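Local coordinates for lipoprotein (Streptococcus pneumoniae, PDB 3CX3) that binds zinc and probably delivers it to an ABC transporter as the cell-surface lipoprotein AdcAII, at residues I53-H67 and L76-A90. Residues are numbered along the deposited sequence; the frame is centred on the assembly and turned at random. Where two conformers were deposited one is given.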
ATOM      1  N   ILE A  53      -5.560   2.417  20.452  1.00 54.46           N
ATOM      2  CA  ILE A  53      -5.119   1.241  21.181  1.00 53.94           C
ATOM      3  C   ILE A  53      -6.304   0.575  21.875  1.00 53.50           C
ATOM      4  O   ILE A  53      -6.497  -0.626  21.742  1.00 53.92           O
ATOM      5  CB  ILE A  53      -4.032   1.599  22.233  1.00 54.00           C
ATOM      6  CG1 ILE A  53      -2.783   2.197  21.570  1.00 53.45           C
ATOM      7  CG2 ILE A  53      -3.674   0.380  23.090  1.00 53.91           C
ATOM      8  CD1 ILE A  53      -1.934   1.197  20.781  1.00 53.54           C
ATOM      9  N   ALA A  54      -7.088   1.359  22.609  1.00 52.93           N
ATOM     10  CA  ALA A  54      -8.239   0.829  23.328  1.00 52.87           C
ATOM     11  C   ALA A  54      -9.332   0.354  22.361  1.00 52.81           C
ATOM     12  O   ALA A  54      -9.996  -0.652  22.623  1.00 53.10           O
ATOM     13  CB  ALA A  54      -8.781   1.851  24.305  1.00 52.60           C
ATOM     14  N   ALA A  55      -9.497   1.074  21.249  1.00 51.71           N
ATOM     15  CA  ALA A  55     -10.394   0.676  20.170  1.00 50.53           C
ATOM     16  C   ALA A  55      -9.972  -0.642  19.512  1.00 49.62           C
ATOM     17  O   ALA A  55     -10.836  -1.397  19.065  1.00 49.36           O
ATOM     18  CB  ALA A  55     -10.496   1.778  19.131  1.00 50.81           C
ATOM     19  N   ILE A  56      -8.660  -0.897  19.427  1.00 48.08           N
ATOM     20  CA  ILE A  56      -8.154  -2.198  18.962  1.00 46.81           C
ATOM     21  C   ILE A  56      -8.546  -3.277  19.962  1.00 47.41           C
ATOM     22  O   ILE A  56      -9.255  -4.221  19.615  1.00 47.10           O
ATOM     23  CB  ILE A  56      -6.624  -2.222  18.765  1.00 46.14           C
ATOM     24  CG1 ILE A  56      -6.223  -1.487  17.497  1.00 44.18           C
ATOM     25  CG2 ILE A  56      -6.109  -3.652  18.660  1.00 46.26           C
ATOM     26  CD1 ILE A  56      -4.800  -0.990  17.532  1.00 41.57           C
ATOM     27  N   TYR A  57      -8.099  -3.115  21.206  1.00 48.17           N
ATOM     28  CA  TYR A  57      -8.415  -4.059  22.267  1.00 49.43           C
ATOM     29  C   TYR A  57      -9.916  -4.291  22.423  1.00 50.38           C
ATOM     30  O   TYR A  57     -10.331  -5.317  22.919  1.00 51.08           O
ATOM     31  CB  TYR A  57      -7.773  -3.619  23.601  1.00 49.40           C
ATOM     32  CG  TYR A  57      -6.263  -3.781  23.659  1.00 48.14           C
ATOM     33  CD1 TYR A  57      -5.641  -4.953  23.224  1.00 46.53           C
ATOM     34  CD2 TYR A  57      -5.458  -2.765  24.165  1.00 49.78           C
ATOM     35  CE1 TYR A  57      -4.262  -5.102  23.272  1.00 47.63           C
ATOM     36  CE2 TYR A  57      -4.044  -2.909  24.231  1.00 49.01           C
ATOM     37  CZ  TYR A  57      -3.454  -4.076  23.783  1.00 47.99           C
ATOM     38  OH  TYR A  57      -2.072  -4.217  23.837  1.00 44.96           O
ATOM     39  N   ASP A  58     -10.715  -3.341  21.953  1.00 52.06           N
ATOM     40  CA  ASP A  58     -12.179  -3.404  21.992  1.00 53.03           C
ATOM     41  C   ASP A  58     -12.811  -4.190  20.822  1.00 52.59           C
ATOM     42  O   ASP A  58     -13.888  -4.776  20.969  1.00 52.86           O
ATOM     43  CB  ASP A  58     -12.722  -1.971  22.012  1.00 53.77           C
ATOM     44  CG  ASP A  58     -14.229  -1.904  22.103  1.00 56.91           C
ATOM     45  OD1 ASP A  58     -14.781  -0.859  21.670  1.00 61.21           O
ATOM     46  OD2 ASP A  58     -14.861  -2.868  22.608  1.00 58.54           O
ATOM     47  N   ALA A  59     -12.152  -4.178  19.664  1.00 51.63           N
ATOM     48  CA  ALA A  59     -12.622  -4.895  18.476  1.00 50.51           C
ATOM     49  C   ALA A  59     -12.612  -6.405  18.703  1.00 49.78           C
ATOM     50  O   ALA A  59     -12.067  -6.873  19.711  1.00 49.83           O
ATOM     51  CB  ALA A  59     -11.744  -4.538  17.272  1.00 50.37           C
ATOM     52  N   ASP A  60     -13.223  -7.159  17.781  1.00 48.60           N
ATOM     53  CA  ASP A  60     -13.068  -8.625  17.736  1.00 47.67           C
ATOM     54  C   ASP A  60     -11.809  -9.025  16.958  1.00 45.75           C
ATOM     55  O   ASP A  60     -11.146 -10.001  17.285  1.00 45.34           O
ATOM     56  CB  ASP A  60     -14.275  -9.279  17.059  1.00 48.52           C
ATOM     57  CG  ASP A  60     -15.563  -9.084  17.832  1.00 49.93           C
ATOM     58  OD1 ASP A  60     -15.726  -9.720  18.905  1.00 50.92           O
ATOM     59  OD2 ASP A  60     -16.422  -8.318  17.336  1.00 50.25           O
ATOM     60  N   VAL A  61     -11.508  -8.268  15.907  1.00 43.66           N
ATOM     61  CA  VAL A  61     -10.379  -8.568  15.023  1.00 41.36           C
ATOM     62  C   VAL A  61      -9.619  -7.302  14.668  1.00 39.98           C
ATOM     63  O   VAL A  61     -10.219  -6.286  14.346  1.00 39.59           O
ATOM     64  CB  VAL A  61     -10.840  -9.277  13.707  1.00 41.77           C
ATOM     65  CG1 VAL A  61      -9.689  -9.388  12.702  1.00 39.37           C
ATOM     66  CG2 VAL A  61     -11.474 -10.656  14.015  1.00 40.28           C
ATOM     67  N   PHE A  62      -8.292  -7.363  14.736  1.00 38.36           N
ATOM     68  CA  PHE A  62      -7.481  -6.280  14.214  1.00 36.77           C
ATOM     69  C   PHE A  62      -6.499  -6.751  13.159  1.00 35.90           C
ATOM     70  O   PHE A  62      -5.745  -7.719  13.363  1.00 35.78           O
ATOM     71  CB  PHE A  62      -6.766  -5.526  15.326  1.00 36.91           C
ATOM     72  CG  PHE A  62      -5.885  -4.411  14.824  1.00 36.70           C
ATOM     73  CD1 PHE A  62      -6.448  -3.266  14.243  1.00 35.09           C
ATOM     74  CD2 PHE A  62      -4.505  -4.496  14.933  1.00 34.87           C
ATOM     75  CE1 PHE A  62      -5.641  -2.234  13.789  1.00 35.03           C
ATOM     76  CE2 PHE A  62      -3.685  -3.448  14.483  1.00 34.57           C
ATOM     77  CZ  PHE A  62      -4.255  -2.325  13.910  1.00 34.49           C
ATOM     78  N   VAL A  63      -6.515  -6.043  12.032  1.00 34.71           N
ATOM     79  CA  VAL A  63      -5.737  -6.422  10.856  1.00 33.56           C
ATOM     80  C   VAL A  63      -4.787  -5.323  10.425  1.00 32.28           C
ATOM     81  O   VAL A  63      -5.232  -4.210  10.103  1.00 32.43           O
ATOM     82  CB  VAL A  63      -6.653  -6.797   9.657  1.00 33.93           C
ATOM     83  CG1 VAL A  63      -5.834  -7.178   8.456  1.00 33.63           C
ATOM     84  CG2 VAL A  63      -7.573  -7.940  10.022  1.00 33.46           C
ATOM     85  N   TYR A  64      -3.485  -5.636  10.432  1.00 29.75           N
ATOM     86  CA  TYR A  64      -2.485  -4.726   9.891  1.00 28.38           C
ATOM     87  C   TYR A  64      -1.725  -5.357   8.716  1.00 27.52           C
ATOM     88  O   TYR A  64      -1.970  -6.519   8.371  1.00 27.46           O
ATOM     89  CB  TYR A  64      -1.569  -4.138  11.006  1.00 28.55           C
ATOM     90  CG  TYR A  64      -0.594  -5.111  11.592  1.00 28.56           C
ATOM     91  CD1 TYR A  64      -0.996  -6.059  12.514  1.00 29.02           C
ATOM     92  CD2 TYR A  64       0.742  -5.092  11.206  1.00 31.62           C
ATOM     93  CE1 TYR A  64      -0.084  -6.960  13.041  1.00 30.27           C
ATOM     94  CE2 TYR A  64       1.655  -5.990  11.725  1.00 30.76           C
ATOM     95  CZ  TYR A  64       1.228  -6.926  12.638  1.00 29.91           C
ATOM     96  OH  TYR A  64       2.140  -7.823  13.160  1.00 34.04           O
ATOM     97  N   HIS A  65      -0.844  -4.586   8.072  1.00 26.70           N
ATOM     98  CA  HIS A  65      -0.105  -5.064   6.893  1.00 25.90           C
ATOM     99  C   HIS A  65       1.053  -5.964   7.294  1.00 26.63           C
ATOM    100  O   HIS A  65       1.069  -7.131   6.910  1.00 24.82           O
ATOM    101  CB  HIS A  65       0.350  -3.889   6.013  1.00 25.66           C
ATOM    102  CG  HIS A  65       1.262  -4.259   4.874  1.00 25.38           C
ATOM    103  ND1 HIS A  65       0.856  -5.020   3.795  1.00 28.00           N
ATOM    104  CD2 HIS A  65       2.549  -3.909   4.614  1.00 23.87           C
ATOM    105  CE1 HIS A  65       1.866  -5.165   2.946  1.00 26.71           C
ATOM    106  NE2 HIS A  65       2.898  -4.482   3.410  1.00 26.09           N
ATOM    107  N   SER A  66       1.997  -5.430   8.082  1.00 28.70           N
ATOM    108  CA  SER A  66       3.308  -6.073   8.275  1.00 31.02           C
ATOM    109  C   SER A  66       4.086  -5.531   9.455  1.00 33.63           C
ATOM    110  O   SER A  66       3.987  -4.354   9.783  1.00 35.03           O
ATOM    111  CB  SER A  66       4.159  -5.872   7.022  1.00 30.46           C
ATOM    112  OG  SER A  66       5.481  -6.311   7.212  1.00 31.71           O
ATOM    113  N   HIS A  67       4.915  -6.375  10.066  1.00 36.51           N
ATOM    114  CA  HIS A  67       5.695  -5.962  11.222  1.00 38.95           C
ATOM    115  C   HIS A  67       6.711  -4.887  10.836  1.00 39.33           C
ATOM    116  O   HIS A  67       7.095  -4.070  11.665  1.00 40.14           O
ATOM    117  CB  HIS A  67       6.367  -7.172  11.905  1.00 39.85           C
ATOM    118  CG  HIS A  67       7.254  -7.976  11.001  1.00 43.45           C
ATOM    119  ND1 HIS A  67       6.811  -9.090  10.320  1.00 45.79           N
ATOM    120  CD2 HIS A  67       8.566  -7.837  10.680  1.00 45.42           C
ATOM    121  CE1 HIS A  67       7.803  -9.588   9.599  1.00 45.87           C
ATOM    122  NE2 HIS A  67       8.877  -8.845   9.797  1.00 46.19           N
ATOM    123  N   LEU A  76       1.369  -5.021  20.857  1.00 63.97           N
ATOM    124  CA  LEU A  76      -0.023  -5.051  21.282  1.00 64.21           C
ATOM    125  C   LEU A  76      -0.161  -6.318  22.108  1.00 65.10           C
ATOM    126  O   LEU A  76       0.242  -7.393  21.663  1.00 65.14           O
ATOM    127  CB  LEU A  76      -0.966  -5.106  20.079  1.00 63.76           C
ATOM    128  CG  LEU A  76      -1.800  -3.897  19.644  0.50 62.97           C
ATOM    129  CD1 LEU A  76      -1.025  -2.587  19.655  0.50 62.44           C
ATOM    130  CD2 LEU A  76      -2.372  -4.168  18.265  0.50 62.71           C
ATOM    131  N   ASP A  77      -0.698  -6.196  23.318  1.00 66.02           N
ATOM    132  CA  ASP A  77      -0.764  -7.341  24.229  1.00 67.73           C
ATOM    133  C   ASP A  77      -2.180  -7.577  24.742  1.00 68.46           C
ATOM    134  O   ASP A  77      -2.519  -7.153  25.843  1.00 68.30           O
ATOM    135  CB  ASP A  77       0.243  -7.192  25.376  1.00 68.03           C
ATOM    136  CG  ASP A  77       0.678  -8.533  25.962  1.00 69.61           C
ATOM    137  OD1 ASP A  77       0.203  -9.603  25.499  1.00 70.37           O
ATOM    138  OD2 ASP A  77       1.506  -8.515  26.904  1.00 70.69           O
ATOM    139  N   PRO A  78      -3.008  -8.266  23.933  1.00 69.22           N
ATOM    140  CA  PRO A  78      -4.412  -8.477  24.268  1.00 69.84           C
ATOM    141  C   PRO A  78      -4.562  -9.333  25.517  1.00 70.56           C
ATOM    142  O   PRO A  78      -5.457  -9.096  26.329  1.00 70.76           O
ATOM    143  CB  PRO A  78      -4.962  -9.211  23.036  1.00 69.62           C
ATOM    144  CG  PRO A  78      -3.975  -8.951  21.950  1.00 69.05           C
ATOM    145  CD  PRO A  78      -2.665  -8.895  22.643  1.00 69.36           C
ATOM    146  N   ASN A  79      -3.671 -10.306  25.666  1.00 71.56           N
ATOM    147  CA  ASN A  79      -3.734 -11.260  26.760  1.00 72.47           C
ATOM    148  C   ASN A  79      -2.803 -10.788  27.864  1.00 73.12           C
ATOM    149  O   ASN A  79      -1.698 -11.299  28.037  1.00 72.96           O
ATOM    150  CB  ASN A  79      -3.387 -12.663  26.245  1.00 72.41           C
ATOM    151  CG  ASN A  79      -4.259 -13.080  25.050  1.00 72.60           C
ATOM    152  OD1 ASN A  79      -3.751 -13.351  23.950  1.00 71.67           O
ATOM    153  ND2 ASN A  79      -5.581 -13.116  25.263  1.00 71.89           N
ATOM    154  N   LEU A  80      -3.278  -9.782  28.590  1.00 73.87           N
ATOM    155  CA  LEU A  80      -2.493  -9.010  29.548  1.00 74.47           C
ATOM    156  C   LEU A  80      -3.328  -7.780  29.814  1.00 74.29           C
ATOM    157  O   LEU A  80      -3.561  -7.390  30.960  1.00 74.21           O
ATOM    158  CB  LEU A  80      -1.156  -8.574  28.944  1.00 74.76           C
ATOM    159  CG  LEU A  80       0.087  -8.234  29.784  1.00 76.06           C
ATOM    160  CD1 LEU A  80      -0.156  -7.120  30.807  1.00 77.00           C
ATOM    161  CD2 LEU A  80       0.677  -9.487  30.458  1.00 76.98           C
ATOM    162  N   LYS A  81      -3.783  -7.179  28.721  1.00 74.03           N
ATOM    163  CA  LYS A  81      -4.643  -6.008  28.767  1.00 73.64           C
ATOM    164  C   LYS A  81      -6.113  -6.419  28.687  1.00 73.68           C
ATOM    165  O   LYS A  81      -6.975  -5.613  28.323  1.00 74.00           O
ATOM    166  CB  LYS A  81      -4.255  -5.017  27.668  1.00 73.30           C
ATOM    167  CG  LYS A  81      -2.751  -4.701  27.667  1.00 72.69           C
ATOM    168  CD  LYS A  81      -2.429  -3.225  27.463  1.00 70.91           C
ATOM    169  CE  LYS A  81      -2.448  -2.467  28.774  1.00 70.37           C
ATOM    170  NZ  LYS A  81      -3.836  -2.286  29.299  1.00 70.04           N
ATOM    171  N   LYS A  82      -6.363  -7.683  29.042  1.00 73.61           N
ATOM    172  CA  LYS A  82      -7.696  -8.283  29.186  1.00 73.58           C
ATOM    173  C   LYS A  82      -8.550  -8.246  27.913  1.00 72.38           C
ATOM    174  O   LYS A  82      -9.752  -7.969  27.962  1.00 72.30           O
ATOM    175  CB  LYS A  82      -8.448  -7.710  30.411  1.00 74.49           C
ATOM    176  CG  LYS A  82      -9.380  -6.489  30.142  1.00 77.40           C
ATOM    177  CD  LYS A  82     -10.563  -6.469  31.124  1.00 81.36           C
ATOM    178  CE  LYS A  82     -11.566  -5.361  30.806  1.00 83.42           C
ATOM    179  NZ  LYS A  82     -12.681  -5.322  31.818  1.00 84.20           N
ATOM    180  N   SER A  83      -7.923  -8.547  26.779  1.00 70.79           N
ATOM    181  CA  SER A  83      -8.615  -8.515  25.493  1.00 69.16           C
ATOM    182  C   SER A  83      -8.675  -9.876  24.799  1.00 68.05           C
ATOM    183  O   SER A  83      -8.097 -10.866  25.258  1.00 68.35           O
ATOM    184  CB  SER A  83      -8.006  -7.454  24.568  1.00 69.13           C
ATOM    185  OG  SER A  83      -8.763  -7.337  23.377  1.00 68.48           O
ATOM    186  N   LYS A  84      -9.367  -9.891  23.668  1.00 66.42           N
ATOM    187  CA  LYS A  84      -9.718 -11.111  22.955  1.00 64.68           C
ATOM    188  C   LYS A  84      -9.640 -10.881  21.443  1.00 62.69           C
ATOM    189  O   LYS A  84     -10.310 -11.578  20.662  1.00 62.28           O
ATOM    190  CB  LYS A  84     -11.141 -11.534  23.350  1.00 65.56           C
ATOM    191  CG  LYS A  84     -12.239 -10.445  23.115  1.00 67.12           C
ATOM    192  CD  LYS A  84     -12.092  -9.229  24.049  1.00 69.66           C
ATOM    193  CE  LYS A  84     -12.922  -8.038  23.582  1.00 70.57           C
ATOM    194  NZ  LYS A  84     -12.575  -7.568  22.202  1.00 70.68           N
ATOM    195  N   VAL A  85      -8.837  -9.883  21.047  1.00 60.09           N
ATOM    196  CA  VAL A  85      -8.594  -9.581  19.638  1.00 57.31           C
ATOM    197  C   VAL A  85      -7.789 -10.679  18.995  1.00 56.10           C
ATOM    198  O   VAL A  85      -6.874 -11.248  19.606  1.00 56.18           O
ATOM    199  CB  VAL A  85      -7.814  -8.268  19.401  1.00 57.20           C
ATOM    200  CG1 VAL A  85      -8.745  -7.116  19.093  1.00 56.71           C
ATOM    201  CG2 VAL A  85      -6.897  -7.947  20.555  1.00 56.56           C
ATOM    202  N   LYS A  86      -8.155 -10.982  17.758  1.00 54.09           N
ATOM    203  CA  LYS A  86      -7.301 -11.737  16.881  1.00 52.27           C
ATOM    204  C   LYS A  86      -6.501 -10.673  16.153  1.00 50.40           C
ATOM    205  O   LYS A  86      -7.072  -9.827  15.463  1.00 50.49           O
ATOM    206  CB  LYS A  86      -8.145 -12.565  15.917  1.00 52.65           C
ATOM    207  CG  LYS A  86      -9.496 -12.987  16.502  1.00 54.51           C
ATOM    208  CD  LYS A  86      -9.363 -13.645  17.892  1.00 56.71           C
ATOM    209  CE  LYS A  86     -10.709 -14.190  18.407  1.00 59.28           C
ATOM    210  NZ  LYS A  86     -11.675 -13.148  18.902  1.00 60.55           N
ATOM    211  N   VAL A  87      -5.192 -10.669  16.368  1.00 48.09           N
ATOM    212  CA  VAL A  87      -4.323  -9.719  15.707  1.00 46.46           C
ATOM    213  C   VAL A  87      -3.766 -10.444  14.498  1.00 45.60           C
ATOM    214  O   VAL A  87      -3.177 -11.520  14.627  1.00 45.92           O
ATOM    215  CB  VAL A  87      -3.175  -9.197  16.633  1.00 46.60           C
ATOM    216  CG1 VAL A  87      -2.512  -7.954  16.045  1.00 45.91           C
ATOM    217  CG2 VAL A  87      -3.691  -8.873  18.013  1.00 45.91           C
ATOM    218  N   LEU A  88      -3.973  -9.862  13.320  1.00 44.39           N
ATOM    219  CA  LEU A  88      -3.647 -10.532  12.055  1.00 43.34           C
ATOM    220  C   LEU A  88      -2.693  -9.723  11.168  1.00 41.89           C
ATOM    221  O   LEU A  88      -3.027  -8.623  10.721  1.00 41.78           O
ATOM    222  CB  LEU A  88      -4.944 -10.911  11.296  1.00 43.55           C
ATOM    223  CG  LEU A  88      -5.878 -11.847  12.097  1.00 44.88           C
ATOM    224  CD1 LEU A  88      -7.173 -12.127  11.380  1.00 47.01           C
ATOM    225  CD2 LEU A  88      -5.192 -13.173  12.441  1.00 46.41           C
ATOM    226  N   GLU A  89      -1.504 -10.280  10.922  1.00 40.72           N
ATOM    227  CA  GLU A  89      -0.509  -9.659  10.020  1.00 38.63           C
ATOM    228  C   GLU A  89      -0.794 -10.216   8.632  1.00 37.80           C
ATOM    229  O   GLU A  89      -0.567 -11.398   8.381  1.00 38.16           O
ATOM    230  CB  GLU A  89       0.929  -9.937  10.480  1.00 37.54           C
ATOM    231  CG  GLU A  89       2.003  -9.055   9.805  1.00 37.73           C
ATOM    232  CD  GLU A  89       3.456  -9.621   9.862  1.00 38.14           C
ATOM    233  OE1 GLU A  89       4.419  -8.850   9.970  1.00 38.19           O
ATOM    234  OE2 GLU A  89       3.666 -10.838   9.801  1.00 38.24           O
ATOM    235  N   ALA A  90      -1.296  -9.358   7.747  1.00 36.87           N
ATOM    236  CA  ALA A  90      -1.887  -9.780   6.483  1.00 36.19           C
ATOM    237  C   ALA A  90      -0.864 -10.192   5.460  1.00 37.10           C
ATOM    238  O   ALA A  90      -1.187 -10.918   4.521  1.00 37.22           O
ATOM    239  CB  ALA A  90      -2.808  -8.697   5.929  1.00 35.59           C
TER
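Tyr57, in the last turn of helix 50-58, drives its side chain into the loop that runs up to strand 86-89. Its CG stands anti to its own carbonyl carbon (chi1 -72°), which brings the ring in among residues 76-83. CB lies beside the Ser83 hydroxyl, and Tyr57 CD1 is 3.7 Å from Ser83 CB. CE1 meets the Pro78 backbone and ring, while across the ring Tyr57 CE2 touches Lys81 CD at 3.6 Å; Lys81 CB sits over one face, a CH-pi contact offset toward the rim. At the tip, OH accepts a hydrogen bond from Asp77 N, which lies in the ring plane at the edge. The carbonyl of Tyr57 is gripped as well: Ser83 OG donates to Tyr57 O in the carbonyl plane at 2.6 Å, and Lys84 NZ comes in tilted from that plane.

Beyond the turn, strands 61-64 and 86-89 run parallel with no helix between them, their hydrogen bonds alternating from Lys86 N to Asp60 O through to Ala90 N to Tyr64 O. Strand 86-89 edges one of two four-stranded parallel sheets (order 2-1-3-4), as in two-lobed zinc-binding proteins of ABC importers; helix 125-142 covers its Lys86 and Leu88 side. On the other face, Glu89 CA lies over the Tyr64 ring, 4.3 Å from its centroid. Glu89 then extends to His67, where OE1 accepts from the backbone N through its anti lone pair, and from ND1 in a bent bond (132°) of doubtful length. The Tyr57 and His67 ends each add polar bonds to the backbone ladder.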